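Local coordinates for flagellar biosynthesis protein FlhF (Bacillus subtilis, PDB 2PX0) that binds and probably hydrolyses GTP as an SRP-family GTPase that forms homodimers and is needed to build the flagellum, at residues 107-112 with 212-217; 136-141 with 184-189; 161-166 with 178-183; 242-247 with 260-265. All blocks are in the same frame, centred on the assembly; numbering follows the deposited sequence.

Contact 1: residues 107-112 with 212-217; sequences YIVLFG and SSIQSF
F217 N donates to V109 O at 2.7 Å, and Q215 N to Y107 O at 3.0 Å. At the two ends the ladder slackens: the bond from F111 N to F217 O, at 3.4 Å, is weak, as is that from Y107 N to S213 O. The strands run the same way, so alternate residues of 107-112 serve alternate neighbours: Y107 and V109 offer their carbonyls to 214-217, while I108 bonds through its backbone to V186 and V188 of strand 185-189. This is the core of the P-loop GTPase sheet. Strand 107-112 delivers the chain to the nucleotide-binding loop, and G112, a GTP-binding residue by similarity, has a phi of 159° that suits glycine; its carbonyl accepts a bond from K118 NZ.

Beta-branched I108 and V109 suit an extended strand walled in by neighbours. On the I108 and L110 face, L110 CD2 lies against F217 CB, and I108 CG2 reaches F217 CE2 at 3.9 Å. The other face carries V109 CG2 against I214 CG2, with Y107 CB against I214 CG1. S213 places CB 3.5 Å from Y107 CD2, its carbonyl O at the ring's edge. F111 has CG between the backbone N and the carbonyl carbon (chi1 40°), which carries CE2 toward S216 CB; F217 O lies over one ring face. S216 OG bonds to P240 O, and the extended Q215 side chain reaches P102, H104 and S105.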
# COMPACT_ATOMS: atom_id res chain seq x y z
N TYR A 107 -9.63 -23.81 10.14
CA TYR A 107 -8.55 -22.84 10.30
C TYR A 107 -8.45 -21.89 9.11
O TYR A 107 -8.30 -22.33 7.97
CB TYR A 107 -7.24 -23.59 10.52
CG TYR A 107 -7.35 -24.59 11.64
CD1 TYR A 107 -7.30 -24.19 12.97
CD2 TYR A 107 -7.56 -25.94 11.36
CE1 TYR A 107 -7.46 -25.11 14.01
CE2 TYR A 107 -7.73 -26.87 12.39
CZ TYR A 107 -7.68 -26.45 13.70
OH TYR A 107 -7.87 -27.36 14.71
N ILE A 108 -8.54 -20.60 9.40
CA ILE A 108 -8.46 -19.57 8.37
C ILE A 108 -7.19 -18.74 8.55
O ILE A 108 -7.04 -18.03 9.55
CB ILE A 108 -9.68 -18.63 8.45
CG1 ILE A 108 -10.98 -19.43 8.35
CG2 ILE A 108 -9.61 -17.58 7.36
CD1 ILE A 108 -11.13 -20.23 7.06
N VAL A 109 -6.29 -18.82 7.58
CA VAL A 109 -5.04 -18.09 7.66
C VAL A 109 -4.91 -16.95 6.64
O VAL A 109 -5.28 -17.09 5.47
CB VAL A 109 -3.84 -19.06 7.50
CG1 VAL A 109 -2.53 -18.29 7.37
CG2 VAL A 109 -3.78 -19.99 8.70
N LEU A 110 -4.40 -15.81 7.11
CA LEU A 110 -4.21 -14.66 6.25
C LEU A 110 -2.79 -14.13 6.36
O LEU A 110 -2.34 -13.75 7.45
CB LEU A 110 -5.16 -13.53 6.62
CG LEU A 110 -6.68 -13.67 6.64
CD1 LEU A 110 -7.26 -12.31 6.24
CD2 LEU A 110 -7.16 -14.76 5.70
N PHE A 111 -2.07 -14.11 5.24
CA PHE A 111 -0.72 -13.60 5.23
C PHE A 111 -0.63 -12.60 4.08
O PHE A 111 -1.49 -12.59 3.20
CB PHE A 111 0.31 -14.74 5.09
CG PHE A 111 -0.10 -15.83 4.13
CD1 PHE A 111 -0.01 -15.64 2.75
CD2 PHE A 111 -0.59 -17.04 4.60
CE1 PHE A 111 -0.40 -16.64 1.86
CE2 PHE A 111 -0.99 -18.05 3.70
CZ PHE A 111 -0.89 -17.84 2.34
N GLY A 112 0.38 -11.74 4.08
CA GLY A 112 0.46 -10.77 3.01
C GLY A 112 1.28 -9.54 3.30
O GLY A 112 1.83 -9.36 4.37
N SER A 212 -4.80 -30.39 5.19
CA SER A 212 -6.23 -30.42 4.89
C SER A 212 -7.07 -29.45 5.71
O SER A 212 -7.97 -28.79 5.18
CB SER A 212 -6.77 -31.84 5.09
OG SER A 212 -8.15 -31.90 4.82
N SER A 213 -6.78 -29.36 7.01
CA SER A 213 -7.53 -28.50 7.92
C SER A 213 -7.48 -26.98 7.65
O SER A 213 -8.42 -26.27 8.00
CB SER A 213 -7.08 -28.77 9.37
OG SER A 213 -5.66 -28.68 9.51
N ILE A 214 -6.41 -26.51 7.02
CA ILE A 214 -6.25 -25.08 6.75
C ILE A 214 -6.78 -24.58 5.39
O ILE A 214 -6.84 -25.33 4.42
CB ILE A 214 -4.76 -24.68 6.89
CG1 ILE A 214 -4.37 -24.73 8.37
CG2 ILE A 214 -4.53 -23.29 6.35
CD1 ILE A 214 -2.95 -24.24 8.65
N GLN A 215 -7.15 -23.30 5.35
CA GLN A 215 -7.67 -22.64 4.15
C GLN A 215 -7.05 -21.22 4.10
O GLN A 215 -7.69 -20.25 4.51
CB GLN A 215 -9.20 -22.55 4.24
CG GLN A 215 -9.90 -22.03 2.98
CD GLN A 215 -11.41 -22.03 3.14
OE1 GLN A 215 -12.01 -23.03 3.54
NE2 GLN A 215 -12.04 -20.90 2.82
N SER A 216 -5.82 -21.12 3.59
CA SER A 216 -5.09 -19.85 3.52
C SER A 216 -5.55 -18.82 2.49
O SER A 216 -6.10 -19.17 1.44
CB SER A 216 -3.60 -20.13 3.30
OG SER A 216 -3.40 -20.86 2.10
N PHE A 217 -5.28 -17.55 2.79
CA PHE A 217 -5.69 -16.42 1.95
C PHE A 217 -4.60 -15.37 1.80
O PHE A 217 -4.27 -14.68 2.77
CB PHE A 217 -6.91 -15.75 2.58
CG PHE A 217 -8.16 -16.58 2.51
CD1 PHE A 217 -8.94 -16.57 1.35
CD2 PHE A 217 -8.55 -17.37 3.59
CE1 PHE A 217 -10.08 -17.33 1.28
CE2 PHE A 217 -9.68 -18.14 3.53
CZ PHE A 217 -10.46 -18.12 2.37

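Contact 2: residues 136-141 with 184-189; sequences KIAFIT and DHVFVD
F187 overlaps I137 obliquely, with I137 CG2 3.6 Å from F187 CD1, while A138 O sits in the ring plane at its edge. A chi1 of -53° sets I137 CG1 beside the backbone N and CG2 opposite it, bringing that branch to F187. F139 CE1 comes to F187 CB at 3.9 Å, so I137, F139 and F187 form an apolar patch. On the opposite face, that of A138, V186, I140 and V188, I140 CD1 meets V186 CG1 at 3.5 Å; branched chains suit these parallel strands. F187 N bonds to A138 O at 2.9 Å and D189 N to I140 O at 3.1 Å. At the start of the strands D184 OD2 accepts K136 N at 2.7 Å, using the anti side of the carboxylate, and K136 NZ bonds to E182 O.

D189 begins the DTAG sequence, the G3 motif of GTPases. Its OD2 bonds to T119 OG1 of the P-loop, and its side chain lies about 4 Å from the bound magnesium ion at the nearest atoms.

Strand 137-141 is outermost in this chain's sheet, with 185-189 between it and 107-112. Helix 118-132 covers F139 and F187, helix 149-157 packs on F139 and T141, and helix 170-179 covers I140 and V188.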
# COMPACT_ATOMS: atom_id res chain seq x y z
N LYS A 136 -19.05 -20.87 16.35
CA LYS A 136 -18.09 -20.81 17.45
C LYS A 136 -16.78 -20.35 16.85
O LYS A 136 -16.09 -21.13 16.19
CB LYS A 136 -17.89 -22.18 18.10
CG LYS A 136 -18.90 -22.54 19.18
CD LYS A 136 -18.52 -23.84 19.86
CE LYS A 136 -18.55 -25.03 18.89
NZ LYS A 136 -18.18 -26.32 19.54
N ILE A 137 -16.44 -19.09 17.11
CA ILE A 137 -15.23 -18.50 16.60
C ILE A 137 -14.08 -18.60 17.59
O ILE A 137 -14.28 -18.65 18.80
CB ILE A 137 -15.47 -17.02 16.27
CG1 ILE A 137 -16.68 -16.89 15.36
CG2 ILE A 137 -14.27 -16.42 15.60
CD1 ILE A 137 -16.62 -17.78 14.13
N ALA A 138 -12.87 -18.65 17.06
CA ALA A 138 -11.67 -18.71 17.88
C ALA A 138 -10.60 -17.89 17.15
O ALA A 138 -10.70 -17.68 15.95
CB ALA A 138 -11.21 -20.15 18.04
N PHE A 139 -9.59 -17.43 17.88
CA PHE A 139 -8.52 -16.65 17.29
C PHE A 139 -7.17 -17.24 17.61
O PHE A 139 -7.04 -18.06 18.51
CB PHE A 139 -8.57 -15.22 17.79
CG PHE A 139 -9.58 -14.38 17.08
CD1 PHE A 139 -9.36 -13.96 15.77
CD2 PHE A 139 -10.74 -13.97 17.73
CE1 PHE A 139 -10.28 -13.14 15.11
CE2 PHE A 139 -11.67 -13.15 17.08
CZ PHE A 139 -11.44 -12.73 15.77
N ILE A 140 -6.16 -16.81 16.87
CA ILE A 140 -4.78 -17.25 17.06
C ILE A 140 -3.91 -16.23 16.37
O ILE A 140 -4.21 -15.80 15.26
CB ILE A 140 -4.49 -18.60 16.37
CG1 ILE A 140 -5.23 -19.74 17.07
CG2 ILE A 140 -2.99 -18.85 16.35
CD1 ILE A 140 -4.94 -21.09 16.47
N THR A 141 -2.82 -15.83 17.02
CA THR A 141 -1.93 -14.87 16.38
C THR A 141 -0.54 -15.46 16.22
O THR A 141 -0.14 -16.39 16.94
CB THR A 141 -1.79 -13.59 17.19
OG1 THR A 141 -3.09 -13.12 17.57
CG2 THR A 141 -1.10 -12.54 16.34
N ASP A 184 -15.54 -24.27 15.54
CA ASP A 184 -15.85 -24.36 14.13
C ASP A 184 -14.69 -23.79 13.33
O ASP A 184 -13.93 -24.52 12.68
CB ASP A 184 -17.11 -23.57 13.78
CG ASP A 184 -18.33 -24.08 14.51
OD1 ASP A 184 -18.52 -25.32 14.57
OD2 ASP A 184 -19.11 -23.25 15.00
N HIS A 185 -14.57 -22.47 13.39
CA HIS A 185 -13.53 -21.76 12.67
C HIS A 185 -12.53 -21.10 13.61
O HIS A 185 -12.89 -20.61 14.69
CB HIS A 185 -14.17 -20.71 11.77
CG HIS A 185 -15.12 -21.28 10.77
ND1 HIS A 185 -16.06 -20.52 10.12
CD2 HIS A 185 -15.26 -22.54 10.29
CE1 HIS A 185 -16.75 -21.29 9.29
NE2 HIS A 185 -16.28 -22.52 9.38
N VAL A 186 -11.28 -21.08 13.18
CA VAL A 186 -10.22 -20.46 13.96
C VAL A 186 -9.51 -19.49 13.02
O VAL A 186 -8.86 -19.89 12.06
CB VAL A 186 -9.23 -21.51 14.45
CG1 VAL A 186 -8.30 -20.89 15.46
CG2 VAL A 186 -9.98 -22.68 15.04
N PHE A 187 -9.65 -18.20 13.31
CA PHE A 187 -9.02 -17.18 12.48
C PHE A 187 -7.60 -16.83 12.92
O PHE A 187 -7.38 -16.26 14.00
CB PHE A 187 -9.92 -15.94 12.45
CG PHE A 187 -11.28 -16.20 11.86
CD1 PHE A 187 -12.28 -16.80 12.62
CD2 PHE A 187 -11.55 -15.90 10.52
CE1 PHE A 187 -13.54 -17.11 12.06
CE2 PHE A 187 -12.80 -16.21 9.96
CZ PHE A 187 -13.79 -16.81 10.73
N VAL A 188 -6.63 -17.22 12.09
CA VAL A 188 -5.22 -16.96 12.35
C VAL A 188 -4.71 -15.73 11.61
O VAL A 188 -4.86 -15.63 10.39
CB VAL A 188 -4.36 -18.15 11.92
CG1 VAL A 188 -2.91 -17.88 12.29
CG2 VAL A 188 -4.86 -19.41 12.58
N ASP A 189 -4.09 -14.82 12.36
CA ASP A 189 -3.54 -13.57 11.83
C ASP A 189 -2.02 -13.80 11.79
O ASP A 189 -1.50 -14.60 12.57
CB ASP A 189 -3.92 -12.41 12.77
CG ASP A 189 -3.48 -11.03 12.26
OD1 ASP A 189 -3.20 -10.89 11.05
OD2 ASP A 189 -3.44 -10.08 13.08

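Contact 3: residues 161-166 with 178-183; sequences QAPLEV and ELFSEY
P163 and F180 bring an extended loop past the C-terminal end of helix 170-179, their CA atoms 8.8 Å apart, and F180 is the first residue to leave helical backbone angles. Q161, with positive phi, is the C-prime residue of the Schellman motif that closes the helix before the loop.

The far end of the F180 ring, around CZ, is flanked by two loop side chains that both meet it obliquely: P163, with CG 3.4 Å from F180 CE1, and E165, with CG 3.3 Å from F180 CE2. Proline suits the spot because its compact ring offers CB and CG together, and P163 CG also meets Y183 CE2 at 3.7 Å. The E165 chain bends at CB-CG (chi2 -67°), which lets its methylenes lie against the phenylalanine while the carboxylate plane is turned 51° from the ring. F180 is further held by its own segment: L179 CD2 sits over one face, toward the rim, and Y183 CE1 lies in plane at the edge. Past the helix, Y183 N bonds to F180 O at 2.8 Å, and S181 OG to E178 O.

F139 N donates to P163 O, and E165 is likewise tied to T141 by a backbone bond, which fixes the loop along strand 137-141; F180 also packs on A138 and I140. With no hydrogen bond or salt bridge crossing between the segments, the contact is held by carbon against carbon; even E165 takes part through its aliphatic carbons, so the association is essentially hydrophobic.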
# COMPACT_ATOMS: atom_id res chain seq x y z
N GLN A 161 -16.03 -11.39 22.17
CA GLN A 161 -16.11 -12.39 23.23
C GLN A 161 -15.72 -13.74 22.67
O GLN A 161 -16.55 -14.64 22.51
CB GLN A 161 -17.53 -12.44 23.81
CG GLN A 161 -17.57 -12.49 25.33
CD GLN A 161 -18.98 -12.48 25.89
OE1 GLN A 161 -19.71 -11.49 25.76
NE2 GLN A 161 -19.38 -13.59 26.53
N ALA A 162 -14.43 -13.88 22.36
CA ALA A 162 -13.88 -15.11 21.79
C ALA A 162 -12.46 -15.35 22.32
O ALA A 162 -11.80 -14.42 22.80
CB ALA A 162 -13.87 -15.02 20.26
N PRO A 163 -11.98 -16.59 22.23
CA PRO A 163 -10.64 -16.96 22.69
C PRO A 163 -9.52 -16.64 21.71
O PRO A 163 -9.70 -16.66 20.50
CB PRO A 163 -10.77 -18.46 22.93
CG PRO A 163 -11.72 -18.88 21.86
CD PRO A 163 -12.77 -17.79 21.90
N LEU A 164 -8.34 -16.33 22.25
CA LEU A 164 -7.18 -16.01 21.44
C LEU A 164 -5.92 -16.60 22.09
O LEU A 164 -5.78 -16.59 23.31
CB LEU A 164 -7.03 -14.50 21.31
CG LEU A 164 -5.88 -13.95 20.47
CD1 LEU A 164 -6.12 -12.48 20.22
CD2 LEU A 164 -4.54 -14.16 21.16
N GLU A 165 -5.02 -17.12 21.26
CA GLU A 165 -3.78 -17.71 21.73
C GLU A 165 -2.59 -17.21 20.93
O GLU A 165 -2.52 -17.43 19.72
CB GLU A 165 -3.84 -19.23 21.62
CG GLU A 165 -4.91 -19.90 22.46
CD GLU A 165 -4.65 -19.79 23.96
OE1 GLU A 165 -3.46 -19.87 24.36
OE2 GLU A 165 -5.63 -19.64 24.73
N VAL A 166 -1.64 -16.55 21.59
CA VAL A 166 -0.44 -16.07 20.90
C VAL A 166 0.50 -17.26 20.69
O VAL A 166 0.49 -18.21 21.48
CB VAL A 166 0.28 -15.00 21.73
CG1 VAL A 166 1.63 -14.68 21.12
CG2 VAL A 166 -0.57 -13.74 21.79
N GLU A 178 -4.57 -27.23 18.10
CA GLU A 178 -5.17 -28.47 18.60
C GLU A 178 -6.10 -28.22 19.77
O GLU A 178 -7.01 -29.00 20.05
CB GLU A 178 -4.07 -29.46 18.99
CG GLU A 178 -3.33 -30.06 17.79
CD GLU A 178 -2.02 -30.73 18.17
OE1 GLU A 178 -2.03 -31.62 19.05
OE2 GLU A 178 -0.98 -30.35 17.58
N LEU A 179 -5.86 -27.12 20.47
CA LEU A 179 -6.68 -26.73 21.61
C LEU A 179 -8.05 -26.32 21.10
O LEU A 179 -9.08 -26.73 21.63
CB LEU A 179 -6.01 -25.57 22.33
CG LEU A 179 -6.57 -25.13 23.68
CD1 LEU A 179 -5.60 -24.14 24.32
CD2 LEU A 179 -7.95 -24.51 23.50
N PHE A 180 -8.06 -25.50 20.06
CA PHE A 180 -9.30 -25.02 19.45
C PHE A 180 -9.93 -26.05 18.53
O PHE A 180 -10.87 -25.74 17.79
CB PHE A 180 -9.03 -23.73 18.68
CG PHE A 180 -8.66 -22.58 19.54
CD1 PHE A 180 -9.51 -22.17 20.57
CD2 PHE A 180 -7.47 -21.89 19.34
CE1 PHE A 180 -9.17 -21.09 21.37
CE2 PHE A 180 -7.13 -20.81 20.14
CZ PHE A 180 -7.98 -20.41 21.15
N SER A 181 -9.41 -27.26 18.58
CA SER A 181 -9.91 -28.36 17.76
C SER A 181 -11.43 -28.52 17.86
O SER A 181 -12.07 -29.07 16.96
CB SER A 181 -9.23 -29.67 18.17
OG SER A 181 -9.50 -29.97 19.53
N GLU A 182 -12.00 -28.03 18.95
CA GLU A 182 -13.44 -28.14 19.17
C GLU A 182 -14.25 -27.03 18.52
O GLU A 182 -15.46 -27.16 18.34
CB GLU A 182 -13.72 -28.16 20.68
CG GLU A 182 -13.02 -29.29 21.45
CD GLU A 182 -13.62 -30.67 21.18
OE1 GLU A 182 -13.52 -31.16 20.03
OE2 GLU A 182 -14.20 -31.27 22.12
N TYR A 183 -13.59 -25.93 18.17
CA TYR A 183 -14.28 -24.79 17.55
C TYR A 183 -14.53 -24.97 16.06
O TYR A 183 -13.83 -25.72 15.38
CB TYR A 183 -13.47 -23.51 17.79
CG TYR A 183 -13.45 -23.07 19.23
CD1 TYR A 183 -12.79 -23.82 20.19
CD2 TYR A 183 -14.14 -21.93 19.63
CE1 TYR A 183 -12.82 -23.45 21.53
CE2 TYR A 183 -14.17 -21.55 20.97
CZ TYR A 183 -13.52 -22.32 21.91
OH TYR A 183 -13.57 -21.98 23.24

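Contact 4: residues 242-247 with 260-265; sequences NQYIFT and NILAES
S265 OG stands in plane at the edge of the Y244 ring, 3.8 Å from Y244 CE2, and 3.7 Å from Y244 OH without a hydrogen bond between the two oxygens. A small side chain suits this place, since it lets the tyrosine ring come close to the end of the helix; S265 N makes a weak bond to L262 O. Next to it, E264 is gripped through both carboxylate oxygens, OE1 by a salt bridge to K55 NZ of the N-terminal region and OE2 by a hydrogen bond to Y226 OH.

Apolar contacts carry the rest. L262 CD2 packs against Y244 CD2 at 3.8 Å, the two side chains sliding past each other in opposite directions. The second torsion of L262 (chi2 168°) sends CD1 onward in extension and leaves CD2 as the branch against the tyrosine. I261 crosses Y244 at about a right angle, its CG2 3.8 Å from Y244 OH, and the same methyl lies near the plane of the F246 ring, 4.4 Å from F246 CZ at its edge. Long aromatics suit this strand because helix and strand backbones stand well apart: the CA atoms of Y244 and L262 are 9.3 Å from each other.

Y226 and M229 of helix 226-232 also cover I261. Strand 243-247 and helix 256-263 belong to a beta-alpha-beta unit completed by strand 271-272. At the strand's end T247, whose OG1 bonds to A116 O, opens the TKID sequence, the guanine-recognising G4 motif of GTPases and a GTP-binding site by similarity.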
# COMPACT_ATOMS: atom_id res chain seq x y z
N ASN A 242 -5.23 -20.80 -1.32
CA ASN A 242 -6.57 -21.12 -1.83
C ASN A 242 -7.21 -20.00 -2.67
O ASN A 242 -7.64 -20.22 -3.80
CB ASN A 242 -7.52 -21.44 -0.67
CG ASN A 242 -7.01 -22.54 0.23
OD1 ASN A 242 -5.92 -22.44 0.82
ND2 ASN A 242 -7.79 -23.61 0.34
N GLN A 243 -7.28 -18.81 -2.10
CA GLN A 243 -7.89 -17.66 -2.76
C GLN A 243 -7.01 -16.43 -2.64
O GLN A 243 -5.85 -16.53 -2.27
CB GLN A 243 -9.24 -17.34 -2.11
CG GLN A 243 -10.29 -18.42 -2.22
CD GLN A 243 -10.90 -18.46 -3.59
OE1 GLN A 243 -11.56 -17.51 -4.02
NE2 GLN A 243 -10.68 -19.57 -4.30
N TYR A 244 -7.60 -15.28 -2.91
CA TYR A 244 -6.91 -14.00 -2.85
C TYR A 244 -7.80 -12.95 -2.19
O TYR A 244 -9.03 -12.94 -2.38
CB TYR A 244 -6.64 -13.48 -4.25
CG TYR A 244 -5.35 -13.85 -4.92
CD1 TYR A 244 -4.13 -13.67 -4.28
CD2 TYR A 244 -5.34 -14.22 -6.26
CE1 TYR A 244 -2.92 -13.83 -4.97
CE2 TYR A 244 -4.15 -14.38 -6.95
CZ TYR A 244 -2.95 -14.18 -6.31
OH TYR A 244 -1.79 -14.33 -7.02
N ILE A 245 -7.19 -12.04 -1.44
CA ILE A 245 -7.96 -10.96 -0.84
C ILE A 245 -7.34 -9.63 -1.26
O ILE A 245 -6.17 -9.33 -0.98
CB ILE A 245 -8.00 -11.09 0.68
CG1 ILE A 245 -8.69 -12.40 1.05
CG2 ILE A 245 -8.77 -9.93 1.28
CD1 ILE A 245 -8.84 -12.65 2.54
N PHE A 246 -8.13 -8.85 -1.99
CA PHE A 246 -7.69 -7.56 -2.47
C PHE A 246 -8.40 -6.51 -1.66
O PHE A 246 -9.62 -6.42 -1.66
CB PHE A 246 -8.01 -7.41 -3.96
CG PHE A 246 -7.06 -8.15 -4.85
CD1 PHE A 246 -5.76 -7.67 -5.07
CD2 PHE A 246 -7.41 -9.36 -5.42
CE1 PHE A 246 -4.85 -8.39 -5.82
CE2 PHE A 246 -6.50 -10.08 -6.18
CZ PHE A 246 -5.22 -9.60 -6.37
N THR A 247 -7.61 -5.71 -0.96
CA THR A 247 -8.17 -4.68 -0.11
C THR A 247 -8.13 -3.29 -0.74
O THR A 247 -7.54 -3.08 -1.79
CB THR A 247 -7.42 -4.62 1.20
OG1 THR A 247 -6.08 -4.18 0.93
CG2 THR A 247 -7.39 -5.99 1.88
N ASN A 260 -4.28 -7.94 -14.18
CA ASN A 260 -2.96 -8.40 -14.60
C ASN A 260 -2.47 -9.58 -13.74
O ASN A 260 -1.98 -10.58 -14.26
CB ASN A 260 -1.95 -7.26 -14.50
CG ASN A 260 -2.24 -6.12 -15.44
OD1 ASN A 260 -2.40 -6.31 -16.66
ND2 ASN A 260 -2.29 -4.91 -14.90
N ILE A 261 -2.60 -9.44 -12.42
CA ILE A 261 -2.16 -10.47 -11.49
C ILE A 261 -2.98 -11.73 -11.59
O ILE A 261 -2.45 -12.84 -11.46
CB ILE A 261 -2.23 -9.98 -10.03
CG1 ILE A 261 -1.10 -9.00 -9.75
CG2 ILE A 261 -2.09 -11.15 -9.09
CD1 ILE A 261 0.27 -9.57 -9.97
N LEU A 262 -4.27 -11.55 -11.80
CA LEU A 262 -5.16 -12.69 -11.89
C LEU A 262 -5.02 -13.40 -13.22
O LEU A 262 -5.01 -14.63 -13.26
CB LEU A 262 -6.61 -12.26 -11.68
CG LEU A 262 -7.02 -11.95 -10.25
CD1 LEU A 262 -8.39 -11.25 -10.24
CD2 LEU A 262 -7.05 -13.24 -9.46
N ALA A 263 -4.89 -12.63 -14.29
CA ALA A 263 -4.76 -13.20 -15.64
C ALA A 263 -3.73 -14.32 -15.68
O ALA A 263 -3.96 -15.40 -16.23
CB ALA A 263 -4.38 -12.12 -16.61
N GLU A 264 -2.57 -14.04 -15.08
CA GLU A 264 -1.49 -14.99 -15.01
C GLU A 264 -1.47 -15.73 -13.66
O GLU A 264 -0.42 -15.84 -13.02
CB GLU A 264 -0.18 -14.25 -15.27
CG GLU A 264 -0.09 -12.93 -14.53
CD GLU A 264 1.06 -12.05 -15.00
OE1 GLU A 264 1.04 -11.59 -16.17
OE2 GLU A 264 1.99 -11.80 -14.19
N SER A 265 -2.63 -16.24 -13.22
CA SER A 265 -2.75 -17.00 -11.94
C SER A 265 -3.60 -18.25 -12.17
O SER A 265 -4.20 -18.42 -13.23
CB SER A 265 -3.49 -16.19 -10.86
OG SER A 265 -2.82 -15.01 -10.47

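How the contacts relate
From the N terminus, strand 107-112 comes first and pairs with 212-217, so contact 1 closes a loop of about 100 residues. Contact 2 closes inside that loop, joining 136-141 to 184-189, and contact 3 closes inside contact 2, joining the loop before helix 170-179 to the end of that helix. None of the loops cross. Contact 4 follows in series, closing a short loop between strand 243-247 and the end of helix 256-263. The first two share a sheet, since strands 185-189 and 107-112 are neighbours, and contact 4 extends it through strand 243-247 beside 214-221. Contact 3 borders the outermost strand of contact 2, about 30 Å from contact 4 between centres.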